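Local coordinates for beta-lactamase (Serratia marcescens, PDB 5GWA), which probably hydrolyses beta-lactam antibiotics as a class A extended-spectrum beta-lactamase, and carries the inhibitor avibactam bound in this crystal, at residues F51-A56 with N114-L119; D78-T83 with T146-H151; S109-N114 with A213-S218. One frame throughout, in Å; residues are numbered along the deposited sequence. Where two conformers were deposited one is given.

Contact 1: residues F51-A56 with N114-L119; sequences FHLALA and NGCDIL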
# COMPACT_ATOMS: atom_id res chain seq x y z
N PHE A 51 16.48 3.25 5.77
CA PHE A 51 17.91 2.94 5.99
C PHE A 51 18.38 3.51 7.31
O PHE A 51 18.96 2.79 8.15
CB PHE A 51 18.74 3.48 4.80
CG PHE A 51 20.23 3.44 5.03
CD1 PHE A 51 20.87 2.23 5.17
CD2 PHE A 51 20.96 4.61 5.09
CE1 PHE A 51 22.24 2.17 5.35
CE2 PHE A 51 22.33 4.55 5.31
CZ PHE A 51 22.96 3.32 5.43
N HIS A 52 18.08 4.78 7.52
CA HIS A 52 18.56 5.51 8.69
C HIS A 52 17.91 4.84 9.91
O HIS A 52 18.54 4.64 10.94
CB HIS A 52 18.10 6.96 8.62
CG HIS A 52 18.53 7.68 7.38
ND1 HIS A 52 18.12 7.28 6.12
CD2 HIS A 52 19.21 8.83 7.19
CE1 HIS A 52 18.61 8.11 5.22
NE2 HIS A 52 19.27 9.06 5.83
N LEU A 53 16.62 4.54 9.79
CA LEU A 53 15.90 3.86 10.88
C LEU A 53 16.54 2.52 11.25
O LEU A 53 16.80 2.25 12.44
CB LEU A 53 14.45 3.67 10.43
CG LEU A 53 13.61 2.78 11.33
CD1 LEU A 53 13.52 3.32 12.74
CD2 LEU A 53 12.24 2.56 10.73
N ALA A 54 16.97 1.77 10.25
CA ALA A 54 17.55 0.46 10.44
C ALA A 54 18.89 0.59 11.17
O ALA A 54 19.18 -0.18 12.08
CB ALA A 54 17.69 -0.27 9.14
N LEU A 55 19.68 1.57 10.77
CA LEU A 55 20.92 1.89 11.51
C LEU A 55 20.64 2.10 12.98
O LEU A 55 21.32 1.50 13.83
CB LEU A 55 21.61 3.13 10.96
CG LEU A 55 22.14 3.05 9.53
CD1 LEU A 55 22.66 4.40 9.10
CD2 LEU A 55 23.22 2.01 9.35
N ALA A 56 19.67 2.95 13.31
CA ALA A 56 19.41 3.28 14.71
C ALA A 56 18.90 2.03 15.45
O ALA A 56 19.21 1.80 16.62
CB ALA A 56 18.42 4.42 14.83
N ASN A 114 4.26 -0.44 7.71
CA ASN A 114 3.91 -0.82 9.08
C ASN A 114 5.14 -1.23 9.86
O ASN A 114 5.31 -0.84 11.02
CB ASN A 114 2.85 -1.91 9.08
CG ASN A 114 1.48 -1.39 8.72
OD1 ASN A 114 1.05 -0.33 9.20
ND2 ASN A 114 0.82 -2.09 7.83
N GLY A 115 6.02 -2.00 9.22
CA GLY A 115 7.27 -2.42 9.87
C GLY A 115 8.10 -1.20 10.24
O GLY A 115 8.69 -1.11 11.35
N CYS A 116 8.13 -0.21 9.37
CA CYS A 116 8.82 1.04 9.62
C CYS A 116 8.32 1.68 10.94
O CYS A 116 9.08 1.98 11.85
CB CYS A 116 8.61 1.99 8.45
SG CYS A 116 9.23 3.66 8.68
N ASP A 117 7.02 1.83 11.05
CA ASP A 117 6.46 2.51 12.21
C ASP A 117 6.54 1.68 13.47
O ASP A 117 6.76 2.25 14.55
CB ASP A 117 5.05 3.02 11.91
CG ASP A 117 5.04 4.19 10.93
OD1 ASP A 117 6.10 4.67 10.44
OD2 ASP A 117 3.92 4.65 10.64
N ILE A 118 6.45 0.36 13.35
CA ILE A 118 6.69 -0.55 14.50
C ILE A 118 8.12 -0.36 15.04
O ILE A 118 8.34 -0.18 16.25
CB ILE A 118 6.51 -2.03 14.07
CG1 ILE A 118 5.02 -2.34 13.87
CG2 ILE A 118 7.10 -2.98 15.09
CD1 ILE A 118 4.78 -3.60 13.09
N LEU A 119 9.07 -0.20 14.12
CA LEU A 119 10.46 0.01 14.50
C LEU A 119 10.71 1.42 15.04
O LEU A 119 11.51 1.56 15.98
CB LEU A 119 11.39 -0.34 13.32
CG LEU A 119 11.44 -1.83 12.93
CD1 LEU A 119 12.25 -2.03 11.67
CD2 LEU A 119 11.95 -2.73 14.06

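Contact 2: residues D78-T83 with T146-H151; sequences DLQPNT and TEEEMH. With NA (sodium ion), chain Q; NXL ((2S,5R)-1-formyl-5-[(sulfooxy)amino]piperidine-2-carboxamide), chain B; NXL ((2S,5R)-1-formyl-5-[(sulfooxy)amino]piperidine-2-carboxamide), chain C.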
# COMPACT_ATOMS: atom_id res chain seq x y z
N ASP A 78 -1.16 -2.50 14.72
CA ASP A 78 0.18 -2.12 14.25
C ASP A 78 0.27 -2.39 12.74
O ASP A 78 1.22 -1.91 12.11
CB ASP A 78 1.31 -2.96 14.90
CG ASP A 78 1.58 -2.63 16.36
OD1 ASP A 78 1.47 -1.44 16.71
OD2 ASP A 78 1.83 -3.58 17.15
N LEU A 79 -0.60 -3.26 12.22
CA LEU A 79 -0.67 -3.53 10.78
C LEU A 79 -1.85 -2.84 10.16
O LEU A 79 -2.89 -3.45 9.93
CB LEU A 79 -0.71 -5.03 10.51
CG LEU A 79 0.47 -5.82 11.03
CD1 LEU A 79 0.34 -7.34 10.88
CD2 LEU A 79 1.74 -5.35 10.30
N GLN A 80 -1.69 -1.54 9.92
CA GLN A 80 -2.77 -0.72 9.35
C GLN A 80 -2.99 -1.07 7.89
O GLN A 80 -2.04 -1.36 7.17
CB GLN A 80 -2.43 0.76 9.47
CG GLN A 80 -2.21 1.23 10.90
CD GLN A 80 -1.92 2.72 10.99
OE1 GLN A 80 -1.17 3.28 10.17
NE2 GLN A 80 -2.50 3.36 11.99
N PRO A 81 -4.25 -1.00 7.42
CA PRO A 81 -4.61 -1.39 6.04
C PRO A 81 -4.31 -0.43 4.87
O PRO A 81 -4.05 -0.92 3.77
CB PRO A 81 -6.12 -1.61 6.12
CG PRO A 81 -6.55 -0.74 7.26
CD PRO A 81 -5.45 -0.87 8.26
N ASN A 82 -4.38 0.88 5.08
CA ASN A 82 -4.24 1.85 3.96
C ASN A 82 -2.82 2.31 3.77
O ASN A 82 -2.55 3.50 3.57
CB ASN A 82 -5.03 3.13 4.21
CG ASN A 82 -6.40 2.87 4.69
OD1 ASN A 82 -7.34 2.86 3.90
ND2 ASN A 82 -6.56 2.75 6.01
N THR A 83 -1.92 1.36 3.67
CA THR A 83 -0.56 1.71 3.42
C THR A 83 0.10 0.50 2.79
O THR A 83 -0.37 -0.64 2.95
CB THR A 83 0.12 2.09 4.75
OG1 THR A 83 1.34 2.76 4.47
CG2 THR A 83 0.41 0.89 5.63
N THR A 146 6.67 9.84 10.98
CA THR A 146 6.52 8.41 10.70
C THR A 146 5.77 8.23 9.39
O THR A 146 5.32 9.20 8.79
CB THR A 146 5.68 7.73 11.79
OG1 THR A 146 4.38 8.32 11.81
CG2 THR A 146 6.33 7.84 13.16
N GLU A 147 5.65 7.00 8.93
CA GLU A 147 4.88 6.75 7.73
C GLU A 147 3.42 7.12 7.91
O GLU A 147 2.83 7.73 7.02
CB GLU A 147 5.02 5.29 7.26
CG GLU A 147 6.38 5.03 6.63
CD GLU A 147 6.56 5.63 5.25
OE1 GLU A 147 5.55 6.01 4.61
OE2 GLU A 147 7.70 5.65 4.71
N GLU A 148 2.86 6.77 9.05
CA GLU A 148 1.45 7.12 9.32
C GLU A 148 1.25 8.63 9.27
O GLU A 148 0.32 9.12 8.63
CB GLU A 148 1.05 6.57 10.65
CG GLU A 148 -0.32 7.01 11.15
CD GLU A 148 -0.67 6.39 12.49
OE1 GLU A 148 0.24 5.87 13.17
OE2 GLU A 148 -1.84 6.49 12.91
N GLU A 149 2.20 9.35 9.86
CA GLU A 149 2.13 10.80 9.85
C GLU A 149 2.25 11.39 8.44
O GLU A 149 1.55 12.34 8.07
CB GLU A 149 3.20 11.37 10.80
CG GLU A 149 2.91 11.14 12.25
CD GLU A 149 4.00 11.61 13.18
OE1 GLU A 149 5.21 11.49 12.86
OE2 GLU A 149 3.69 11.90 14.36
N MET A 150 3.09 10.80 7.59
CA MET A 150 3.23 11.28 6.22
C MET A 150 1.95 11.05 5.40
O MET A 150 1.68 11.77 4.45
CB MET A 150 4.43 10.59 5.53
CG MET A 150 5.76 11.18 5.95
SD MET A 150 7.07 10.74 4.80
CE MET A 150 7.30 9.05 5.27
N HIS A 151 1.28 9.95 5.67
CA HIS A 151 0.07 9.60 4.89
C HIS A 151 -1.12 10.48 5.28
O HIS A 151 -2.15 10.44 4.59
CB HIS A 151 -0.27 8.12 5.09
CG HIS A 151 0.61 7.19 4.32
ND1 HIS A 151 1.96 7.04 4.58
CD2 HIS A 151 0.33 6.36 3.29
CE1 HIS A 151 2.48 6.16 3.73
NE2 HIS A 151 1.51 5.75 2.93
NA NA Q . 3.27 13.47 3.02
OAC NXL B . -10.37 0.12 0.37
CAN NXL B . -9.50 -0.42 -0.31
N NXL B . -8.27 -0.22 -0.19
CAJ NXL B . -7.30 -1.10 -0.80
CA NXL B . -7.79 0.83 0.70
C NXL B . -7.10 1.97 0.05
O NXL B . -6.81 1.95 -1.14
NAA NXL B . -6.68 2.93 0.88
CB NXL B . -6.90 0.20 1.75
CAH NXL B . -5.88 -0.74 1.16
CAO NXL B . -6.52 -1.80 0.28
NAK NXL B . -7.34 -2.82 0.96
OAL NXL B . -7.84 -2.49 2.13
SAR NXL B . -9.08 -3.28 2.56
OAD NXL B . -8.56 -4.31 3.40
OAE NXL B . -10.02 -2.60 3.39
OAG NXL B . -9.89 -3.51 1.16
OAC NXL C . 8.79 5.52 -0.10
CAN NXL C . 8.34 4.56 0.51
N NXL C . 7.18 4.10 0.38
CAJ NXL C . 6.82 2.79 0.88
CA NXL C . 6.21 4.82 -0.43
C NXL C . 5.03 5.37 0.31
O NXL C . 4.83 5.10 1.48
NAA NXL C . 4.16 6.04 -0.45
CB NXL C . 5.74 3.92 -1.55
CAH NXL C . 5.37 2.53 -1.08
CAO NXL C . 6.49 1.88 -0.28
NAK NXL C . 7.71 1.51 -1.02
OAL NXL C . 7.93 2.15 -2.15
SAR NXL C . 9.40 2.16 -2.61
OAD NXL C . 9.46 1.09 -3.56
OAE NXL C . 9.82 3.30 -3.35
OAG NXL C . 10.24 2.26 -1.22
O HOH W 1 3.48 11.30 1.34

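Contact 3: residues S109-N114 with A213-S218; sequences SHSDNN and AHKTGS. With NA (sodium ion), chain N; NXL ((2S,5R)-1-formyl-5-[(sulfooxy)amino]piperidine-2-carboxamide), chain C.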
# COMPACT_ATOMS: atom_id res chain seq x y z
N SER A 109 14.00 -4.36 2.75
CA SER A 109 14.06 -5.00 1.40
C SER A 109 12.74 -4.83 0.66
O SER A 109 12.74 -4.74 -0.57
CB SER A 109 14.41 -6.49 1.50
OG SER A 109 15.61 -6.60 2.25
N HIS A 110 11.62 -4.82 1.38
CA HIS A 110 10.31 -4.71 0.76
C HIS A 110 9.60 -3.40 1.13
O HIS A 110 8.47 -3.22 0.74
CB HIS A 110 9.45 -5.90 1.14
CG HIS A 110 9.85 -7.15 0.45
ND1 HIS A 110 10.88 -7.97 0.86
CD2 HIS A 110 9.35 -7.70 -0.67
CE1 HIS A 110 11.01 -8.96 0.00
NE2 HIS A 110 10.09 -8.82 -0.93
N SER A 111 10.30 -2.51 1.81
CA SER A 111 9.78 -1.19 2.15
C SER A 111 8.45 -1.19 2.87
O SER A 111 7.64 -0.28 2.71
CB SER A 111 9.70 -0.31 0.91
OG SER A 111 9.96 1.05 1.27
N ASP A 112 8.21 -2.18 3.73
CA ASP A 112 6.98 -2.16 4.50
C ASP A 112 6.79 -0.91 5.34
O ASP A 112 7.68 -0.51 6.12
CB ASP A 112 6.93 -3.38 5.41
CG ASP A 112 5.55 -3.66 5.90
OD1 ASP A 112 5.11 -3.02 6.84
OD2 ASP A 112 4.91 -4.56 5.34
N ASN A 113 5.63 -0.27 5.24
CA ASN A 113 5.38 0.95 6.03
C ASN A 113 4.99 0.65 7.47
O ASN A 113 5.31 1.45 8.36
CB ASN A 113 4.33 1.81 5.36
CG ASN A 113 4.88 2.60 4.19
OD1 ASN A 113 6.06 2.86 4.11
ND2 ASN A 113 3.99 3.04 3.31
N ASN A 114 4.26 -0.44 7.71
CA ASN A 114 3.91 -0.82 9.08
C ASN A 114 5.14 -1.23 9.86
O ASN A 114 5.31 -0.84 11.02
CB ASN A 114 2.85 -1.91 9.08
CG ASN A 114 1.48 -1.39 8.72
OD1 ASN A 114 1.05 -0.33 9.20
ND2 ASN A 114 0.82 -2.09 7.83
N ALA A 213 23.37 -2.56 -3.28
CA ALA A 213 22.80 -2.53 -1.93
C ALA A 213 22.06 -1.22 -1.82
O ALA A 213 22.69 -0.17 -1.80
CB ALA A 213 23.92 -2.57 -0.90
N HIS A 214 20.73 -1.27 -1.77
CA HIS A 214 19.99 -0.03 -1.92
C HIS A 214 18.66 0.03 -1.21
O HIS A 214 18.14 -0.97 -0.75
CB HIS A 214 19.81 0.31 -3.40
CG HIS A 214 18.83 -0.54 -4.12
ND1 HIS A 214 17.66 -0.05 -4.63
CD2 HIS A 214 18.84 -1.86 -4.43
CE1 HIS A 214 16.99 -1.01 -5.23
NE2 HIS A 214 17.67 -2.13 -5.10
N LYS A 215 18.13 1.25 -1.13
CA LYS A 215 16.81 1.48 -0.56
C LYS A 215 16.10 2.57 -1.38
O LYS A 215 16.67 3.62 -1.67
CB LYS A 215 16.92 1.97 0.89
CG LYS A 215 15.57 2.26 1.55
CD LYS A 215 14.84 0.97 1.92
CE LYS A 215 13.34 1.13 2.13
NZ LYS A 215 12.66 1.28 0.82
N THR A 216 14.90 2.27 -1.80
CA THR A 216 14.14 3.15 -2.69
C THR A 216 13.19 4.05 -1.88
O THR A 216 12.95 3.84 -0.68
CB THR A 216 13.30 2.27 -3.64
OG1 THR A 216 12.59 1.33 -2.86
CG2 THR A 216 14.18 1.55 -4.60
N GLY A 217 12.59 5.03 -2.55
CA GLY A 217 11.44 5.74 -1.96
C GLY A 217 10.60 6.34 -3.06
O GLY A 217 11.16 6.71 -4.12
N SER A 218 9.32 6.48 -2.77
CA SER A 218 8.37 7.00 -3.77
C SER A 218 7.30 7.80 -3.04
O SER A 218 6.97 7.50 -1.89
CB SER A 218 7.75 5.84 -4.54
OG SER A 218 8.71 4.98 -5.13
NA NA N . 16.03 -4.06 -6.46
OAC NXL C . 8.79 5.52 -0.10
CAN NXL C . 8.34 4.56 0.51
N NXL C . 7.18 4.10 0.38
CAJ NXL C . 6.82 2.79 0.88
CA NXL C . 6.21 4.82 -0.43
C NXL C . 5.03 5.37 0.31
O NXL C . 4.83 5.10 1.48
NAA NXL C . 4.16 6.04 -0.45
CB NXL C . 5.74 3.92 -1.55
CAH NXL C . 5.37 2.53 -1.08
CAO NXL C . 6.49 1.88 -0.28
NAK NXL C . 7.71 1.51 -1.02
OAL NXL C . 7.93 2.15 -2.15
SAR NXL C . 9.40 2.16 -2.61
OAD NXL C . 9.46 1.09 -3.56
OAE NXL C . 9.82 3.30 -3.35
OAG NXL C . 10.24 2.26 -1.22
O HOH W 2 16.02 -6.46 -7.67

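Contact 1: residues F51-A56 with N114-L119
L53 carries this contact alone from its side, reaching out from helix 49-63 to meet C116 and L119, one turn apart on helix 113-123. The side-chain pairing is apolar, though the closest atom is a carbonyl oxygen, and it buries a modest 138 Å² in all, with no hydrogen bond between the two segments. One methyl does most of the touching: L53 CD2 lies 3.4 Å from C116 O, meeting a backbone carbonyl as well as side chains. The same CD2 is 3.8 Å from C116 SG and 4.0 Å from L119 CB, so it sits among the carbonyl, the thiol and the first carbon of the leucine. The other branch is looser, with L53 CD1 4.1 Å from L119 C, alongside the helix backbone.

The torsions explain the reach. L53 CG swings anti to its own nitrogen (chi1 170°), which carries both methyls out from helix 49-63 towards the partner helix. In C116 it is SG that meets CD2, although the CB does not aim at L53. L119 behaves differently: its CB heads for L53, but CG turns anti to the carbonyl carbon (chi1 -67°). The branched end thereby turns away from L53, and the side chain packs on I103, I104 and T107 of helix 100-109.

The contact lies in the buried helical part of the class A fold, and C116 touches the residues fitting the family's SxxK pattern, which includes S47 and K50. Elsewhere on helix 49-63, F51 meets F174 of helix 164-175 edge-to-face, and A54 packs on L188 of helix 182-193 and V108 of helix 100-109. Helix 113-123 in turn holds helix 147-151, D117 accepting from the backbone nitrogens of E147 and E148.

Contact 2: residues D78-T83 with T146-H151
T83 and H151 cross at about a right angle beside the bound inhibitor, T83 OG1 coming 3.4 Å from H151 NE2, obliquely to the ring. The firmer partner of that hydroxyl is N113 ND2. The imidazole is steadied from its own helix: H151 ND1 donates to E147 O at 2.7 Å, approaching from above the carbonyl plane, and that oxygen also accepts from H151 N. Held this way, the ring edge faces avibactam, with H151 CE1 3.4 Å from the inhibitor's carboxamide O; E147 OE1 is 3.3 Å from the same atom. T146 and E149 close the start of helix 147-151 with a capping box.

Further out, Q80 NE2 gives E148 OE2 a weak bond of 3.3 Å, doubtful because Q80 has a second conformer. It is nearly straight at 166°, yet the amide and carboxylate planes stand 75° apart and these side chains also cross at about a right angle. E148 OE2 also has a long, weak ion pair with K152. P81 and N82 pack against S218 and S219 of the second subunit.

The helix belongs to what is probably the omega loop. The bond from H151 ND1 to E147 O and the capping box both come from within 146-151, whereas the link across to Q80 is weak, so H151 is probably oriented mainly by its own helix.

Contact 3: residues S109-N114 with A213-S218
S111 and K215 join two class A signature motifs, the SDN loop (S111 to N113) and the KTG strand (K215 to G217). Their direct link is a hydrogen bond from K215 NZ to S111 OG, 2.7 Å long. The lysine bends at both chi2 and chi4 (each 75°), curling its amine back so that K215 NZ also gives a bond to T216 O at 3.0 Å. S111 lies in a left-handed backbone conformation that directs its CB at the strand.

A second group of bonds grips the avibactam sulfate from both segments. S111 OG donates to OAG at 2.8 Å, with K215 NZ near it, a setting that probably favours the anionic sulfate, and S218 OG donates to OAE at 2.7 Å while also bonding R201. T216 OG1 is 3.0 Å from OAG, a weak bond that is not settled, the hydroxyl having another acceptor within reach; T216 OG1 is also hydrogen-bonded with T197 OG1.

The rest of the inhibitor is held by amides. S218 N points at the carbonyl oxygen OAC (2.9 Å, 165°), consistent with the oxyanion-hole position of this family. From the other wall N113 ND2 reaches the carboxamide O at 2.9 Å, and N113 OD1 is bonded to K50.

Metal binding forms the last group: just before K215 on the strand, H214 NE2 meets a sodium ion 2.9 Å away in the plane of the imidazole ring, with T197 O as another ligand.

From the N terminus the chain reaches 51-56, then 78-83, then the continuous run 109-119, and finally 146-151 and 213-218. Contact 1 closes the loop from helix 49-63 to helix 113-123; contact 2 opens within that loop and ends beyond it; contact 3 opens within both and runs out to the edge strand 212-218 of the five-stranded sheet. All three therefore cross one another and none nests. N114 belongs to both contacts 1 and 3, and its ND2 meets Q80 O of contact 2. Helix 113-123 thus ties the buried helices to the pocket, where contacts 2 and 3 both touch the same inhibitor and the second subunit.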